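Local coordinates for protein (hdlp (histone deacetylase-like protein)) (Aquifex aeolicus, PDB 1C3P) that probably removes acetyl groups from lysine side chains as a zinc-dependent deacetylase of the histone deacetylase family, with an arginase-like alpha/beta fold, at residues His170-Val175 / Val185-Leu190. Numbering follows the deposited sequence.
Sequences HHCDGV and VFVLSL
The sulfur of C172 carries the meeting of 170-175 with the strand 185-190, touching two strand residues at once. Its SG lies 3.6 Å from S189 CB and 3.7 Å from V187 CG1. C172 is the N-cap residue of the helix and the centre of an inverse gamma turn, and its chi1 of 46° sets SG between backbone N and carbonyl carbon, a rotation that brings the sulfur down onto the strand. In the first turn of the helix, V175 continues the apolar contact: its CG1 comes 3.9 Å from V187 CG2, the two valine side chains crossing at a slant. V187 thus divides its branches: CG1 is anti to the backbone N (chi1 176°) and CG2 anti to the carbonyl carbon, which sets CG1 against the N-cap cysteine and CG2 against V175.

S189 also meets H171, more loosely than it meets the sulfur, with its CB at the edge of the imidazole, near the ring plane. On one face of that ring sits the backbone N of D173, 3.5 Å above the plane and offset toward the rim. No hydrogen bond crosses between the two segments; what passes directly between them is van der Waals contact, and all the touching residues are buried.

H170 CB points away from the strand: the ring is a zinc ligand, although this model has no metal bound, and its ND1 is hydrogen-bonded to OD2 of D258, another zinc ligand. The contact joins the loop after strand 162-166 and the start of helix 173-179 to strand 185-192, within one beta-alpha-beta unit. Y164 of strand 162-166 touches both V175 and V187, while on the other face of the sheet helix 228-245 packs against F186, L188 and L190.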
loop_
_atom_site.group_PDB
_atom_site.type_symbol
_atom_site.label_atom_id
_atom_site.label_comp_id
_atom_site.label_asym_id
_atom_site.label_seq_id
_atom_site.Cartn_x
_atom_site.Cartn_y
_atom_site.Cartn_z
ATOM N N HIS A 170 -8.355 2.114 0.095
ATOM C CA HIS A 170 -8.565 3.552 0.244
ATOM C C HIS A 170 -7.841 4.265 -0.888
ATOM O O HIS A 170 -6.796 3.809 -1.353
ATOM C CB HIS A 170 -8.030 4.075 1.588
ATOM C CG HIS A 170 -8.710 3.490 2.784
ATOM N ND1 HIS A 170 -8.375 2.261 3.311
ATOM C CD2 HIS A 170 -9.731 3.961 3.539
ATOM C CE1 HIS A 170 -9.160 2.001 4.341
ATOM N NE2 HIS A 170 -9.993 3.015 4.501
ATOM N N HIS A 171 -8.396 5.396 -1.319
ATOM C CA HIS A 171 -7.835 6.199 -2.404
ATOM C C HIS A 171 -6.474 6.833 -2.079
ATOM O O HIS A 171 -6.267 7.359 -0.985
ATOM C CB HIS A 171 -8.868 7.279 -2.771
ATOM C CG HIS A 171 -8.369 8.343 -3.701
ATOM N ND1 HIS A 171 -7.919 8.080 -4.977
ATOM C CD2 HIS A 171 -8.286 9.687 -3.544
ATOM C CE1 HIS A 171 -7.574 9.215 -5.561
ATOM N NE2 HIS A 171 -7.789 10.205 -4.712
ATOM N N CYS A 172 -5.547 6.765 -3.033
ATOM C CA CYS A 172 -4.217 7.363 -2.887
ATOM C C CYS A 172 -4.335 8.864 -3.178
ATOM O O CYS A 172 -3.783 9.366 -4.160
ATOM C CB CYS A 172 -3.236 6.716 -3.883
ATOM S SG CYS A 172 -3.873 6.540 -5.578
ATOM N N ASP A 173 -5.030 9.593 -2.312
ATOM C CA ASP A 173 -5.226 11.013 -2.560
ATOM C C ASP A 173 -3.927 11.808 -2.641
ATOM O O ASP A 173 -3.815 12.741 -3.439
ATOM C CB ASP A 173 -6.191 11.627 -1.528
ATOM C CG ASP A 173 -5.780 11.383 -0.088
ATOM O OD1 ASP A 173 -6.441 11.968 0.804
ATOM O OD2 ASP A 173 -4.827 10.618 0.169
ATOM N N GLY A 174 -2.946 11.415 -1.832
ATOM C CA GLY A 174 -1.652 12.061 -1.856
ATOM C C GLY A 174 -1.003 11.869 -3.221
ATOM O O GLY A 174 -0.525 12.832 -3.815
ATOM N N VAL A 175 -0.967 10.636 -3.723
ATOM C CA VAL A 175 -0.377 10.367 -5.041
ATOM C C VAL A 175 -1.177 11.074 -6.159
ATOM O O VAL A 175 -0.604 11.600 -7.118
ATOM C CB VAL A 175 -0.327 8.835 -5.314
ATOM C CG1 VAL A 175 0.407 8.541 -6.651
ATOM C CG2 VAL A 175 0.376 8.133 -4.151
ATOM N N VAL A 185 2.846 10.793 -15.727
ATOM C CA VAL A 185 2.501 9.792 -14.735
ATOM C C VAL A 185 1.014 9.530 -14.867
ATOM O O VAL A 185 0.236 10.459 -15.088
ATOM C CB VAL A 185 2.821 10.291 -13.307
ATOM C CG1 VAL A 185 2.532 9.176 -12.280
ATOM C CG2 VAL A 185 4.287 10.728 -13.233
ATOM N N PHE A 186 0.630 8.262 -14.762
ATOM C CA PHE A 186 -0.768 7.872 -14.837
ATOM C C PHE A 186 -1.038 7.139 -13.538
ATOM O O PHE A 186 -0.297 6.237 -13.179
ATOM C CB PHE A 186 -1.023 6.923 -16.026
ATOM C CG PHE A 186 -2.481 6.643 -16.256
ATOM C CD1 PHE A 186 -3.122 7.118 -17.394
ATOM C CD2 PHE A 186 -3.233 5.955 -15.306
ATOM C CE1 PHE A 186 -4.489 6.915 -17.580
ATOM C CE2 PHE A 186 -4.595 5.748 -15.485
ATOM C CZ PHE A 186 -5.225 6.235 -16.632
ATOM N N VAL A 187 -2.086 7.543 -12.825
ATOM C CA VAL A 187 -2.420 6.910 -11.562
ATOM C C VAL A 187 -3.771 6.231 -11.666
ATOM O O VAL A 187 -4.740 6.837 -12.104
ATOM C CB VAL A 187 -2.484 7.958 -10.393
ATOM C CG1 VAL A 187 -2.935 7.287 -9.089
ATOM C CG2 VAL A 187 -1.128 8.620 -10.207
ATOM N N LEU A 188 -3.813 4.962 -11.285
ATOM C CA LEU A 188 -5.048 4.193 -11.265
ATOM C C LEU A 188 -5.276 3.721 -9.849
ATOM O O LEU A 188 -4.397 3.109 -9.234
ATOM C CB LEU A 188 -4.969 2.958 -12.166
ATOM C CG LEU A 188 -6.030 1.856 -11.946
ATOM C CD1 LEU A 188 -7.440 2.364 -12.236
ATOM C CD2 LEU A 188 -5.714 0.670 -12.843
ATOM N N SER A 189 -6.444 4.006 -9.306
ATOM C CA SER A 189 -6.727 3.515 -7.967
ATOM C C SER A 189 -8.089 2.883 -7.872
ATOM O O SER A 189 -9.056 3.450 -8.346
ATOM C CB SER A 189 -6.668 4.642 -6.930
ATOM O OG SER A 189 -6.963 4.082 -5.662
ATOM N N LEU A 190 -8.172 1.697 -7.279
ATOM C CA LEU A 190 -9.477 1.098 -7.035
ATOM C C LEU A 190 -9.581 1.315 -5.522
ATOM O O LEU A 190 -8.592 1.175 -4.813
ATOM C CB LEU A 190 -9.536 -0.412 -7.308
ATOM C CG LEU A 190 -9.023 -1.120 -8.560
ATOM C CD1 LEU A 190 -9.894 -2.349 -8.774
ATOM C CD2 LEU A 190 -9.049 -0.242 -9.759
#